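Local coordinates for protein P450 epoxidase (Sorangium cellulosum, PDB 1Q5D) that belongs to the cytochrome P450 family and holds a haem group and a neighbouring ligand in pockets inside a mainly helical fold, at residues L268-S273 / T381-F386; K281-L286 / D347-T352; D27-I32 / R296-L301. All coordinates share one frame; numbering follows the deposited sequence.

Contact 1. Residues L268-S273 / T381-F386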
ATOM      1  N   LEU A 268      15.188  -6.387  -3.451  1.00 32.95           N
ATOM      2  CA  LEU A 268      15.601  -7.456  -2.542  1.00 32.57           C
ATOM      3  C   LEU A 268      15.402  -8.832  -3.177  1.00 33.39           C
ATOM      4  O   LEU A 268      16.308  -9.676  -3.168  1.00 33.19           O
ATOM      5  CB  LEU A 268      14.819  -7.376  -1.223  1.00 33.10           C
ATOM      6  CG  LEU A 268      15.082  -8.521  -0.239  1.00 34.08           C
ATOM      7  CD1 LEU A 268      16.592  -8.754  -0.063  1.00 35.22           C
ATOM      8  CD2 LEU A 268      14.429  -8.232   1.113  1.00 34.07           C
ATOM      9  N   ASN A 269      14.211  -9.060  -3.714  1.00 33.08           N
ATOM     10  CA  ASN A 269      13.876 -10.354  -4.269  1.00 33.44           C
ATOM     11  C   ASN A 269      14.628 -10.686  -5.546  1.00 33.81           C
ATOM     12  O   ASN A 269      14.869 -11.851  -5.822  1.00 34.76           O
ATOM     13  CB  ASN A 269      12.364 -10.495  -4.466  1.00 33.27           C
ATOM     14  CG  ASN A 269      11.664 -10.936  -3.204  1.00 33.63           C
ATOM     15  OD1 ASN A 269      11.661 -12.119  -2.856  1.00 34.40           O
ATOM     16  ND2 ASN A 269      11.058  -9.989  -2.512  1.00 33.12           N
ATOM     17  N   LEU A 270      15.020  -9.668  -6.302  1.00 34.74           N
ATOM     18  CA  LEU A 270      15.808  -9.889  -7.514  1.00 36.48           C
ATOM     19  C   LEU A 270      17.280 -10.123  -7.175  1.00 38.09           C
ATOM     20  O   LEU A 270      17.960 -10.881  -7.860  1.00 39.05           O
ATOM     21  CB  LEU A 270      15.642  -8.726  -8.504  1.00 35.46           C
ATOM     22  CG  LEU A 270      14.274  -8.687  -9.181  1.00 35.32           C
ATOM     23  CD1 LEU A 270      14.070  -7.398 -10.015  1.00 35.39           C
ATOM     24  CD2 LEU A 270      14.025  -9.937 -10.034  1.00 35.63           C
ATOM     25  N   LEU A 271      17.774  -9.487  -6.112  1.00 39.24           N
ATOM     26  CA  LEU A 271      19.110  -9.807  -5.599  1.00 39.54           C
ATOM     27  C   LEU A 271      19.152 -11.229  -5.034  1.00 40.79           C
ATOM     28  O   LEU A 271      20.159 -11.927  -5.184  1.00 41.45           O
ATOM     29  CB  LEU A 271      19.540  -8.818  -4.521  1.00 38.38           C
ATOM     30  CG  LEU A 271      19.724  -7.366  -4.959  1.00 37.77           C
ATOM     31  CD1 LEU A 271      20.065  -6.499  -3.769  1.00 36.23           C
ATOM     32  CD2 LEU A 271      20.798  -7.246  -6.041  1.00 36.69           C
ATOM     33  N   ARG A 272      18.056 -11.652  -4.402  1.00 41.53           N
ATOM     34  CA  ARG A 272      17.944 -12.993  -3.812  1.00 43.22           C
ATOM     35  C   ARG A 272      17.743 -14.132  -4.821  1.00 43.52           C
ATOM     36  O   ARG A 272      18.025 -15.287  -4.509  1.00 43.85           O
ATOM     37  CB  ARG A 272      16.802 -13.036  -2.793  1.00 43.70           C
ATOM     38  CG  ARG A 272      17.202 -12.643  -1.397  1.00 45.04           C
ATOM     39  CD  ARG A 272      16.035 -12.594  -0.436  1.00 46.32           C
ATOM     40  NE  ARG A 272      16.381 -11.941   0.822  1.00 47.25           N
ATOM     41  CZ  ARG A 272      15.503 -11.698   1.790  1.00 48.11           C
ATOM     42  NH1 ARG A 272      14.229 -12.053   1.634  1.00 47.92           N
ATOM     43  NH2 ARG A 272      15.895 -11.094   2.911  1.00 48.62           N
ATOM     44  N   SER A 273      17.231 -13.824  -6.007  1.00 44.67           N
ATOM     45  CA  SER A 273      17.067 -14.839  -7.055  1.00 45.80           C
ATOM     46  C   SER A 273      17.825 -14.466  -8.326  1.00 46.18           C
ATOM     47  O   SER A 273      17.272 -13.828  -9.226  1.00 45.85           O
ATOM     48  CB  SER A 273      15.592 -15.051  -7.389  1.00 46.35           C
ATOM     49  OG  SER A 273      14.857 -15.436  -6.240  1.00 48.55           O
ATOM     50  N   THR A 381      15.481   0.611 -14.089  1.00 34.49           N
ATOM     51  CA  THR A 381      16.631   1.520 -14.184  1.00 34.36           C
ATOM     52  C   THR A 381      17.822   1.112 -13.335  1.00 35.12           C
ATOM     53  O   THR A 381      18.970   1.095 -13.818  1.00 34.71           O
ATOM     54  CB  THR A 381      16.220   2.938 -13.783  1.00 34.46           C
ATOM     55  OG1 THR A 381      15.279   3.462 -14.729  1.00 34.64           O
ATOM     56  CG2 THR A 381      17.413   3.895 -13.862  1.00 33.79           C
ATOM     57  N   ILE A 382      17.575   0.821 -12.058  1.00 34.42           N
ATOM     58  CA  ILE A 382      18.680   0.529 -11.152  1.00 34.99           C
ATOM     59  C   ILE A 382      19.499  -0.686 -11.598  1.00 35.27           C
ATOM     60  O   ILE A 382      20.730  -0.677 -11.524  1.00 35.98           O
ATOM     61  CB  ILE A 382      18.226   0.457  -9.647  1.00 34.52           C
ATOM     62  CG1 ILE A 382      19.445   0.540  -8.723  1.00 35.33           C
ATOM     63  CG2 ILE A 382      17.397  -0.782  -9.377  1.00 34.32           C
ATOM     64  CD1 ILE A 382      19.118   0.790  -7.248  1.00 33.65           C
ATOM     65  N   PHE A 383      18.817  -1.716 -12.087  1.00 36.34           N
ATOM     66  CA  PHE A 383      19.482  -2.927 -12.562  1.00 37.59           C
ATOM     67  C   PHE A 383      20.105  -2.781 -13.953  1.00 39.24           C
ATOM     68  O   PHE A 383      21.051  -3.495 -14.275  1.00 39.99           O
ATOM     69  CB  PHE A 383      18.523  -4.130 -12.536  1.00 36.59           C
ATOM     70  CG  PHE A 383      18.399  -4.762 -11.178  1.00 36.34           C
ATOM     71  CD1 PHE A 383      17.187  -4.742 -10.493  1.00 35.48           C
ATOM     72  CD2 PHE A 383      19.507  -5.347 -10.570  1.00 35.99           C
ATOM     73  CE1 PHE A 383      17.077  -5.300  -9.223  1.00 36.06           C
ATOM     74  CE2 PHE A 383      19.406  -5.920  -9.314  1.00 36.12           C
ATOM     75  CZ  PHE A 383      18.183  -5.900  -8.635  1.00 35.81           C
ATOM     76  N   ARG A 384      19.566  -1.879 -14.772  1.00 40.77           N
ATOM     77  CA  ARG A 384      20.148  -1.601 -16.090  1.00 43.01           C
ATOM     78  C   ARG A 384      21.422  -0.789 -15.923  1.00 43.81           C
ATOM     79  O   ARG A 384      22.403  -0.988 -16.636  1.00 43.97           O
ATOM     80  CB  ARG A 384      19.161  -0.829 -16.980  1.00 43.46           C
ATOM     81  CG  ARG A 384      18.240  -1.703 -17.811  1.00 44.10           C
ATOM     82  CD  ARG A 384      17.562  -0.978 -18.972  1.00 44.69           C
ATOM     83  NE  ARG A 384      16.698   0.115 -18.520  1.00 45.82           N
ATOM     84  CZ  ARG A 384      15.441  -0.035 -18.115  1.00 46.17           C
ATOM     85  NH1 ARG A 384      14.880  -1.228 -18.092  1.00 47.15           N
ATOM     86  NH2 ARG A 384      14.739   1.011 -17.729  1.00 47.38           N
ATOM     87  N   ARG A 385      21.400   0.127 -14.965  1.00 44.17           N
ATOM     88  CA  ARG A 385      22.538   0.992 -14.714  1.00 45.25           C
ATOM     89  C   ARG A 385      23.616   0.319 -13.863  1.00 45.46           C
ATOM     90  O   ARG A 385      24.803   0.632 -13.989  1.00 44.37           O
ATOM     91  CB  ARG A 385      22.075   2.287 -14.055  1.00 46.38           C
ATOM     92  CG  ARG A 385      22.309   3.518 -14.903  1.00 47.74           C
ATOM     93  CD  ARG A 385      21.094   3.981 -15.699  1.00 48.37           C
ATOM     94  NE  ARG A 385      20.612   5.263 -15.193  1.00 48.72           N
ATOM     95  CZ  ARG A 385      19.617   5.969 -15.713  1.00 48.60           C
ATOM     96  NH1 ARG A 385      18.953   5.546 -16.785  1.00 49.01           N
ATOM     97  NH2 ARG A 385      19.275   7.106 -15.135  1.00 48.37           N
ATOM     98  N   PHE A 386      23.198  -0.603 -12.996  1.00 45.80           N
ATOM     99  CA  PHE A 386      24.127  -1.307 -12.118  1.00 45.75           C
ATOM    100  C   PHE A 386      23.805  -2.804 -12.077  1.00 45.85           C
ATOM    101  O   PHE A 386      23.395  -3.338 -11.042  1.00 45.40           O
ATOM    102  CB  PHE A 386      24.099  -0.695 -10.710  1.00 46.25           C
ATOM    103  CG  PHE A 386      24.274   0.799 -10.694  1.00 46.83           C
ATOM    104  CD1 PHE A 386      23.171   1.643 -10.762  1.00 46.91           C
ATOM    105  CD2 PHE A 386      25.541   1.363 -10.611  1.00 46.64           C
ATOM    106  CE1 PHE A 386      23.329   3.023 -10.751  1.00 47.22           C
ATOM    107  CE2 PHE A 386      25.707   2.732 -10.595  1.00 46.94           C
ATOM    108  CZ  PHE A 386      24.600   3.568 -10.669  1.00 47.12           C
TER

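Contact 2. Residues K281-L286 / D347-T352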
ATOM      1  N   LYS A 281      16.674  -9.561 -17.211  1.00 49.58           N
ATOM      2  CA  LYS A 281      17.732  -8.958 -18.004  1.00 51.10           C
ATOM      3  C   LYS A 281      17.599  -9.435 -19.443  1.00 51.77           C
ATOM      4  O   LYS A 281      17.735  -8.647 -20.378  1.00 52.67           O
ATOM      5  CB  LYS A 281      19.109  -9.320 -17.442  1.00 51.28           C
ATOM      6  CG  LYS A 281      19.549  -8.457 -16.256  1.00 51.40           C
ATOM      7  CD  LYS A 281      20.856  -8.971 -15.647  1.00 51.55           C
ATOM      8  CE  LYS A 281      21.458  -7.953 -14.681  1.00 51.67           C
ATOM      9  NZ  LYS A 281      22.709  -8.448 -14.029  1.00 51.70           N
ATOM     10  N   ALA A 282      17.312 -10.725 -19.604  1.00 52.39           N
ATOM     11  CA  ALA A 282      17.116 -11.335 -20.919  1.00 52.83           C
ATOM     12  C   ALA A 282      15.834 -10.845 -21.596  1.00 52.86           C
ATOM     13  O   ALA A 282      15.847 -10.504 -22.779  1.00 52.54           O
ATOM     14  CB  ALA A 282      17.106 -12.857 -20.803  1.00 52.94           C
ATOM     15  N   GLU A 283      14.735 -10.818 -20.843  1.00 52.56           N
ATOM     16  CA  GLU A 283      13.447 -10.344 -21.345  1.00 52.18           C
ATOM     17  C   GLU A 283      12.933  -9.183 -20.498  1.00 51.09           C
ATOM     18  O   GLU A 283      12.157  -9.390 -19.566  1.00 51.89           O
ATOM     19  CB  GLU A 283      12.406 -11.466 -21.309  1.00 53.57           C
ATOM     20  CG  GLU A 283      12.634 -12.598 -22.293  1.00 55.62           C
ATOM     21  CD  GLU A 283      12.110 -13.928 -21.778  1.00 56.72           C
ATOM     22  OE1 GLU A 283      10.888 -14.029 -21.506  1.00 57.19           O
ATOM     23  OE2 GLU A 283      12.921 -14.879 -21.645  1.00 57.26           O
ATOM     24  N   PRO A 284      13.358  -7.964 -20.806  1.00 49.62           N
ATOM     25  CA  PRO A 284      12.911  -6.793 -20.040  1.00 48.09           C
ATOM     26  C   PRO A 284      11.385  -6.695 -19.945  1.00 46.16           C
ATOM     27  O   PRO A 284      10.865  -6.126 -18.985  1.00 45.50           O
ATOM     28  CB  PRO A 284      13.508  -5.621 -20.820  1.00 48.75           C
ATOM     29  CG  PRO A 284      14.722  -6.212 -21.479  1.00 49.01           C
ATOM     30  CD  PRO A 284      14.308  -7.603 -21.875  1.00 49.05           C
ATOM     31  N   GLY A 285      10.682  -7.263 -20.921  1.00 43.74           N
ATOM     32  CA  GLY A 285       9.232  -7.300 -20.911  1.00 41.61           C
ATOM     33  C   GLY A 285       8.625  -8.096 -19.759  1.00 40.22           C
ATOM     34  O   GLY A 285       7.425  -7.986 -19.496  1.00 38.86           O
ATOM     35  N   LEU A 286       9.455  -8.881 -19.073  1.00 39.11           N
ATOM     36  CA  LEU A 286       9.026  -9.679 -17.920  1.00 39.13           C
ATOM     37  C   LEU A 286       8.981  -8.866 -16.613  1.00 38.70           C
ATOM     38  O   LEU A 286       8.494  -9.354 -15.594  1.00 37.52           O
ATOM     39  CB  LEU A 286       9.973 -10.870 -17.731  1.00 40.29           C
ATOM     40  CG  LEU A 286       9.399 -12.275 -17.489  1.00 41.84           C
ATOM     41  CD1 LEU A 286       8.065 -12.514 -18.205  1.00 42.20           C
ATOM     42  CD2 LEU A 286      10.418 -13.358 -17.867  1.00 42.71           C
ATOM     43  N   ASP A 347       8.730 -17.075  -8.784  1.00 36.54           N
ATOM     44  CA  ASP A 347       8.748 -17.457 -10.198  1.00 36.49           C
ATOM     45  C   ASP A 347       8.205 -16.340 -11.073  1.00 35.36           C
ATOM     46  O   ASP A 347       7.011 -16.197 -11.214  1.00 35.31           O
ATOM     47  CB  ASP A 347       7.927 -18.730 -10.400  1.00 37.17           C
ATOM     48  CG  ASP A 347       7.925 -19.208 -11.839  1.00 37.71           C
ATOM     49  OD1 ASP A 347       8.656 -18.634 -12.685  1.00 37.12           O
ATOM     50  OD2 ASP A 347       7.203 -20.149 -12.209  1.00 38.46           O
ATOM     51  N   VAL A 348       9.095 -15.552 -11.662  1.00 35.79           N
ATOM     52  CA  VAL A 348       8.694 -14.381 -12.435  1.00 36.55           C
ATOM     53  C   VAL A 348       8.018 -14.720 -13.776  1.00 37.93           C
ATOM     54  O   VAL A 348       7.586 -13.826 -14.495  1.00 37.81           O
ATOM     55  CB  VAL A 348       9.892 -13.441 -12.662  1.00 36.78           C
ATOM     56  CG1 VAL A 348      10.455 -12.968 -11.326  1.00 36.27           C
ATOM     57  CG2 VAL A 348      10.979 -14.123 -13.495  1.00 36.27           C
ATOM     58  N   ARG A 349       7.913 -16.012 -14.082  1.00 38.83           N
ATOM     59  CA  ARG A 349       7.194 -16.490 -15.260  1.00 40.83           C
ATOM     60  C   ARG A 349       5.795 -17.009 -14.919  1.00 39.86           C
ATOM     61  O   ARG A 349       4.985 -17.263 -15.813  1.00 39.67           O
ATOM     62  CB  ARG A 349       7.976 -17.619 -15.936  1.00 43.33           C
ATOM     63  CG  ARG A 349       9.244 -17.202 -16.631  1.00 47.00           C
ATOM     64  CD  ARG A 349      10.031 -18.398 -17.191  1.00 50.33           C
ATOM     65  NE  ARG A 349      11.051 -18.008 -18.160  1.00 53.13           N
ATOM     66  CZ  ARG A 349      10.793 -17.484 -19.355  1.00 55.07           C
ATOM     67  NH1 ARG A 349       9.540 -17.279 -19.743  1.00 56.21           N
ATOM     68  NH2 ARG A 349      11.792 -17.157 -20.169  1.00 56.13           N
ATOM     69  N   ARG A 350       5.501 -17.181 -13.633  1.00 37.49           N
ATOM     70  CA  ARG A 350       4.208 -17.728 -13.260  1.00 36.56           C
ATOM     71  C   ARG A 350       3.063 -16.818 -13.679  1.00 36.47           C
ATOM     72  O   ARG A 350       3.236 -15.614 -13.874  1.00 36.23           O
ATOM     73  CB  ARG A 350       4.142 -18.046 -11.765  1.00 35.41           C
ATOM     74  CG  ARG A 350       3.661 -16.909 -10.882  1.00 34.80           C
ATOM     75  CD  ARG A 350       3.245 -17.376  -9.477  1.00 32.99           C
ATOM     76  NE  ARG A 350       4.334 -18.069  -8.807  1.00 33.47           N
ATOM     77  CZ  ARG A 350       4.281 -19.324  -8.379  1.00 33.50           C
ATOM     78  NH1 ARG A 350       3.175 -20.045  -8.558  1.00 33.14           N
ATOM     79  NH2 ARG A 350       5.336 -19.860  -7.779  1.00 33.66           N
ATOM     80  N   ASP A 351       1.887 -17.407 -13.828  1.00 37.03           N
ATOM     81  CA  ASP A 351       0.681 -16.628 -13.976  1.00 37.87           C
ATOM     82  C   ASP A 351       0.360 -16.016 -12.612  1.00 37.17           C
ATOM     83  O   ASP A 351       0.139 -16.749 -11.645  1.00 35.96           O
ATOM     84  CB  ASP A 351      -0.469 -17.528 -14.417  1.00 40.17           C
ATOM     85  CG  ASP A 351      -1.654 -16.747 -14.911  1.00 41.77           C
ATOM     86  OD1 ASP A 351      -1.827 -15.594 -14.478  1.00 42.10           O
ATOM     87  OD2 ASP A 351      -2.471 -17.200 -15.749  1.00 43.82           O
ATOM     88  N   THR A 352       0.322 -14.686 -12.539  1.00 35.20           N
ATOM     89  CA  THR A 352       0.093 -14.008 -11.250  1.00 33.85           C
ATOM     90  C   THR A 352      -1.311 -13.448 -11.160  1.00 32.78           C
ATOM     91  O   THR A 352      -1.601 -12.670 -10.244  1.00 32.94           O
ATOM     92  CB  THR A 352       1.077 -12.845 -11.045  1.00 34.27           C
ATOM     93  OG1 THR A 352       0.923 -11.913 -12.122  1.00 35.13           O
ATOM     94  CG2 THR A 352       2.511 -13.303 -11.149  1.00 33.24           C
TER

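Contact 3. Residues D27-I32 / R296-L301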
ATOM      1  N   ASP A  27      10.541 -12.697   7.802  1.00 33.36           N
ATOM      2  CA  ASP A  27      10.118 -13.969   7.225  1.00 33.86           C
ATOM      3  C   ASP A  27       8.948 -14.559   8.010  1.00 32.11           C
ATOM      4  O   ASP A  27       9.132 -15.365   8.928  1.00 31.87           O
ATOM      5  CB  ASP A  27      11.295 -14.947   7.198  1.00 35.21           C
ATOM      6  CG  ASP A  27      10.951 -16.256   6.523  1.00 37.55           C
ATOM      7  OD1 ASP A  27       9.886 -16.342   5.857  1.00 37.02           O
ATOM      8  OD2 ASP A  27      11.691 -17.263   6.615  1.00 38.73           O
ATOM      9  N   PRO A  28       7.743 -14.123   7.673  1.00 30.75           N
ATOM     10  CA  PRO A  28       6.544 -14.566   8.375  1.00 30.70           C
ATOM     11  C   PRO A  28       6.025 -15.900   7.872  1.00 30.77           C
ATOM     12  O   PRO A  28       5.038 -16.410   8.404  1.00 30.19           O
ATOM     13  CB  PRO A  28       5.532 -13.477   8.026  1.00 30.35           C
ATOM     14  CG  PRO A  28       5.943 -13.046   6.662  1.00 29.36           C
ATOM     15  CD  PRO A  28       7.438 -13.128   6.621  1.00 30.33           C
ATOM     16  N   PHE A  29       6.662 -16.449   6.847  1.00 30.16           N
ATOM     17  CA  PHE A  29       6.024 -17.534   6.105  1.00 31.11           C
ATOM     18  C   PHE A  29       5.882 -18.871   6.842  1.00 31.58           C
ATOM     19  O   PHE A  29       4.787 -19.451   6.839  1.00 31.37           O
ATOM     20  CB  PHE A  29       6.594 -17.614   4.679  1.00 31.23           C
ATOM     21  CG  PHE A  29       6.329 -16.364   3.898  1.00 30.11           C
ATOM     22  CD1 PHE A  29       7.338 -15.443   3.667  1.00 31.55           C
ATOM     23  CD2 PHE A  29       5.037 -16.052   3.506  1.00 31.11           C
ATOM     24  CE1 PHE A  29       7.075 -14.265   2.976  1.00 30.70           C
ATOM     25  CE2 PHE A  29       4.763 -14.867   2.825  1.00 29.80           C
ATOM     26  CZ  PHE A  29       5.786 -13.986   2.564  1.00 30.38           C
ATOM     27  N   PRO A  30       6.929 -19.326   7.520  1.00 32.67           N
ATOM     28  CA  PRO A  30       6.814 -20.533   8.355  1.00 33.20           C
ATOM     29  C   PRO A  30       5.702 -20.425   9.408  1.00 33.88           C
ATOM     30  O   PRO A  30       4.927 -21.364   9.557  1.00 34.39           O
ATOM     31  CB  PRO A  30       8.197 -20.639   9.011  1.00 33.19           C
ATOM     32  CG  PRO A  30       9.102 -19.969   8.043  1.00 34.05           C
ATOM     33  CD  PRO A  30       8.293 -18.774   7.536  1.00 32.67           C
ATOM     34  N   ALA A  31       5.603 -19.287  10.097  1.00 33.58           N
ATOM     35  CA  ALA A  31       4.552 -19.094  11.100  1.00 33.54           C
ATOM     36  C   ALA A  31       3.135 -19.082  10.532  1.00 32.75           C
ATOM     37  O   ALA A  31       2.249 -19.727  11.070  1.00 31.77           O
ATOM     38  CB  ALA A  31       4.812 -17.830  11.932  1.00 33.25           C
ATOM     39  N   ILE A  32       2.902 -18.356   9.445  1.00 32.58           N
ATOM     40  CA  ILE A  32       1.561 -18.350   8.895  1.00 32.11           C
ATOM     41  C   ILE A  32       1.230 -19.648   8.141  1.00 32.54           C
ATOM     42  O   ILE A  32       0.078 -20.020   8.067  1.00 31.97           O
ATOM     43  CB  ILE A  32       1.296 -17.085   8.027  1.00 31.89           C
ATOM     44  CG1 ILE A  32       2.224 -17.069   6.806  1.00 31.22           C
ATOM     45  CG2 ILE A  32       1.458 -15.816   8.879  1.00 31.50           C
ATOM     46  CD1 ILE A  32       2.274 -15.709   6.067  1.00 31.25           C
ATOM     47  N   ARG A 296       3.049 -11.211  -4.777  1.00 28.52           N
ATOM     48  CA  ARG A 296       2.412 -12.512  -4.602  1.00 29.27           C
ATOM     49  C   ARG A 296       3.281 -13.385  -3.675  1.00 29.36           C
ATOM     50  O   ARG A 296       2.789 -13.976  -2.700  1.00 29.51           O
ATOM     51  CB  ARG A 296       2.207 -13.165  -5.994  1.00 29.32           C
ATOM     52  CG  ARG A 296       1.214 -14.335  -6.032  1.00 30.14           C
ATOM     53  CD  ARG A 296       1.737 -15.643  -5.377  1.00 30.22           C
ATOM     54  NE  ARG A 296       3.099 -16.023  -5.768  1.00 31.45           N
ATOM     55  CZ  ARG A 296       3.809 -16.990  -5.170  1.00 32.21           C
ATOM     56  NH1 ARG A 296       3.296 -17.649  -4.142  1.00 32.33           N
ATOM     57  NH2 ARG A 296       5.028 -17.304  -5.588  1.00 31.89           N
ATOM     58  N   PHE A 297       4.575 -13.448  -3.973  1.00 29.59           N
ATOM     59  CA  PHE A 297       5.495 -14.340  -3.280  1.00 31.06           C
ATOM     60  C   PHE A 297       5.865 -13.781  -1.906  1.00 31.82           C
ATOM     61  O   PHE A 297       5.970 -14.535  -0.923  1.00 31.26           O
ATOM     62  CB  PHE A 297       6.779 -14.510  -4.098  1.00 31.65           C
ATOM     63  CG  PHE A 297       7.905 -15.183  -3.348  1.00 32.57           C
ATOM     64  CD1 PHE A 297       7.814 -16.516  -2.986  1.00 33.15           C
ATOM     65  CD2 PHE A 297       9.068 -14.493  -3.043  1.00 32.16           C
ATOM     66  CE1 PHE A 297       8.843 -17.143  -2.303  1.00 33.40           C
ATOM     67  CE2 PHE A 297      10.105 -15.116  -2.367  1.00 32.99           C
ATOM     68  CZ  PHE A 297      10.000 -16.442  -1.998  1.00 33.83           C
ATOM     69  N   ASP A 298       6.041 -12.467  -1.843  1.00 31.26           N
ATOM     70  CA  ASP A 298       6.552 -11.830  -0.625  1.00 32.35           C
ATOM     71  C   ASP A 298       5.761 -10.583  -0.292  1.00 31.01           C
ATOM     72  O   ASP A 298       6.295  -9.468  -0.316  1.00 32.74           O
ATOM     73  CB  ASP A 298       8.022 -11.483  -0.829  1.00 33.77           C
ATOM     74  CG  ASP A 298       8.792 -11.371   0.475  1.00 36.24           C
ATOM     75  OD1 ASP A 298       8.257 -11.694   1.562  1.00 37.45           O
ATOM     76  OD2 ASP A 298       9.964 -10.962   0.474  1.00 37.83           O
ATOM     77  N   ASN A 299       4.483 -10.770   0.003  1.00 29.49           N
ATOM     78  CA  ASN A 299       3.586  -9.654   0.159  1.00 29.22           C
ATOM     79  C   ASN A 299       4.056  -8.734   1.274  1.00 29.02           C
ATOM     80  O   ASN A 299       4.467  -9.209   2.352  1.00 28.87           O
ATOM     81  CB  ASN A 299       2.178 -10.137   0.476  1.00 28.41           C
ATOM     82  CG  ASN A 299       1.174  -9.021   0.413  1.00 28.20           C
ATOM     83  OD1 ASN A 299       0.730  -8.498   1.452  1.00 26.34           O
ATOM     84  ND2 ASN A 299       0.805  -8.629  -0.819  1.00 28.10           N
ATOM     85  N   ILE A 300       3.987  -7.432   1.009  1.00 27.91           N
ATOM     86  CA  ILE A 300       4.477  -6.408   1.938  1.00 26.99           C
ATOM     87  C   ILE A 300       3.616  -6.188   3.181  1.00 25.95           C
ATOM     88  O   ILE A 300       4.050  -5.487   4.125  1.00 26.01           O
ATOM     89  CB  ILE A 300       4.610  -5.034   1.218  1.00 27.11           C
ATOM     90  CG1 ILE A 300       3.231  -4.559   0.740  1.00 27.89           C
ATOM     91  CG2 ILE A 300       5.689  -5.086   0.124  1.00 26.27           C
ATOM     92  CD1 ILE A 300       3.150  -3.086   0.253  1.00 28.41           C
ATOM     93  N   LEU A 301       2.404  -6.722   3.183  1.00 26.05           N
ATOM     94  CA  LEU A 301       1.503  -6.530   4.317  1.00 26.21           C
ATOM     95  C   LEU A 301       1.891  -7.459   5.463  1.00 27.41           C
ATOM     96  O   LEU A 301       2.126  -8.647   5.247  1.00 26.86           O
ATOM     97  CB  LEU A 301       0.049  -6.787   3.935  1.00 26.12           C
ATOM     98  CG  LEU A 301      -0.556  -5.769   2.960  1.00 27.84           C
ATOM     99  CD1 LEU A 301      -2.016  -6.084   2.602  1.00 27.08           C
ATOM    100  CD2 LEU A 301      -0.435  -4.379   3.608  1.00 28.12           C
TER

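Contact 1. Residues L268-S273 / T381-F386
Phe-383 reaches from one helix of the cytochrome P450 fold to Leu-270 and Leu-271 on another, and its ring carries the whole contact. The two helices, 257-272 and 368-385, correspond to the end of the long central P450 helix and to the L helix that follows the haem-binding cysteine loop. Their backbones stay well apart here, with CA of Leu-270 and CA of Phe-383 9.4 Å from each other, a separation spanned by the aromatic side chain. CB of Phe-383 leaves its helix toward the leucines, and the chi1 of -82° sets CG beside the backbone N, opposite the carbonyl carbon. Beyond CG the ring divides its contacts between two neighbours. On one flank CD1 of Phe-383 lies 4.1 Å from CD1 of Leu-270, and CE1 of the same ring is closer to that methyl, at 3.8 Å. This methyl approaches the ring obliquely. At the tip, CZ of Phe-383 meets both leucines, 3.8 Å from CB of Leu-270 and 3.9 Å from CD2 of Leu-271. Leu-270 thus lies along the CD1-CE1-CZ side of the ring, with both the root and one branch of its side chain in use. Leu-277 of helix 274-282 also packs on Phe-383, while Val-411 of strand 406-412 touches Leu-271, so the purely apolar join continues into the next helix and a sheet. On the other flank, CD2 of Leu-271 meets the ring edge-on, near its plane, 3.8 Å from CE2 of Phe-383.

Contact 2. Residues K281-L286 / D347-T352
Glu-283 and Arg-349 form a salt bridge, their side chains crossing at about a right angle. The bridge is one-sided: OE2 of Glu-283 stands 2.9 Å from NH2 of Arg-349, whereas OE1 is 3.5 Å from the same nitrogen. Carboxylate and guanidinium planes are turned 50° apart, so the two flat groups do not lie side by side as in a coplanar, two-pronged pair. Arg-349 gets there with a chain extended from CG to NE, which carries the charge well away from its own loop. Leu-286 packs beside the bridge: its CD2 lies over one face of the guanidinium and also 4.2 Å from CG of Arg-349, while its CG rests 3.8 Å from the carbonyl O of Val-348. The loop itself is a type I beta turn, closed by Arg-350 N bonding to Asp-347 O, combined with an Asx turn in which Arg-349 N donates to Asp-347 OD1 over 3.1 Å, from 55° out of the carboxylate plane. Together these help to fix the backbone from which the arginine side chain leaves. Val-348, the buried second residue of the turn, packs on Ala-276 and Leu-279 of helix 274-282 and on Ala-290 of helix 287-297, and its O accepts from Asn-289 ND2. The turn therefore sits across the junction of these two consecutive helices, the salt bridge joining it to the residue just past the end of the first.

Contact 3. Residues D27-I32 / R296-L301
The ring of Phe-29, at the start of helix 29-38, presses its CE1-CZ end against the chain where helix 287-297 finishes; CG of Pro-28 sits over the centre of one face of this ring. Arg-296, which begins the segment, pairs with Glu-293 of its own helix. Phe-297 takes part mainly through its carbonyl: its O lies 3.5 Å from CZ of Phe-29 in an oblique approach, and also accepts from Arg-335 NE. The same Arg-335 makes a cation-pi contact with Phe-29. Asp-298 leaves the helix and turns its carboxylate to the ring edge. OD1 of Asp-298 lies in the ring plane, 3.2 Å from CE1 of Phe-29 and 3.5 Å from CZ, a placement that probably suits the slightly positive C-H rim of the ring; ring and carboxylate planes are 54° apart. A chi1 of -156°, with CG roughly opposite the backbone N, brings the oxygen there, and its main partner is Arg-404 in a salt bridge. Asn-299 adds its backbone N at the ring edge, 4.3 Å from CZ of Phe-29. Its side chain turns back to the chain as an Asx turn: OD1 of Asn-299 accepts from Leu-301 N at 3.0 Å, the donor lying 53° out of the carbonyl plane. Leu-301 touches the ligand EPB. Glu-293 and Arg-296 spell the ExxR sequence of the P450 K helix, and the contact thus lays the N-terminal helix against the end of that helix, just before the chain enters the ligand pocket.

Contact 1 is buried and wholly apolar, joining two regular helices. Contacts 2 and 3 are partly buried and mix charge with packing, contact 2 ending in an exposed arginine and contact 3 lying nearest the centre of the chain and the bound ligands. Consecutive helices thread all three: 257-272 in contact 1, 274-282 in contact 2, and 287-297, which backs contact 2 and ends in contact 3. Asn-269 links contacts 1 and 3 through a weak hydrogen bond from ND2 to Asp-298 OD2. Contacts 2 and 3 meet at Arg-350 and Arg-296, whose guanidinium groups both pair with Glu-293.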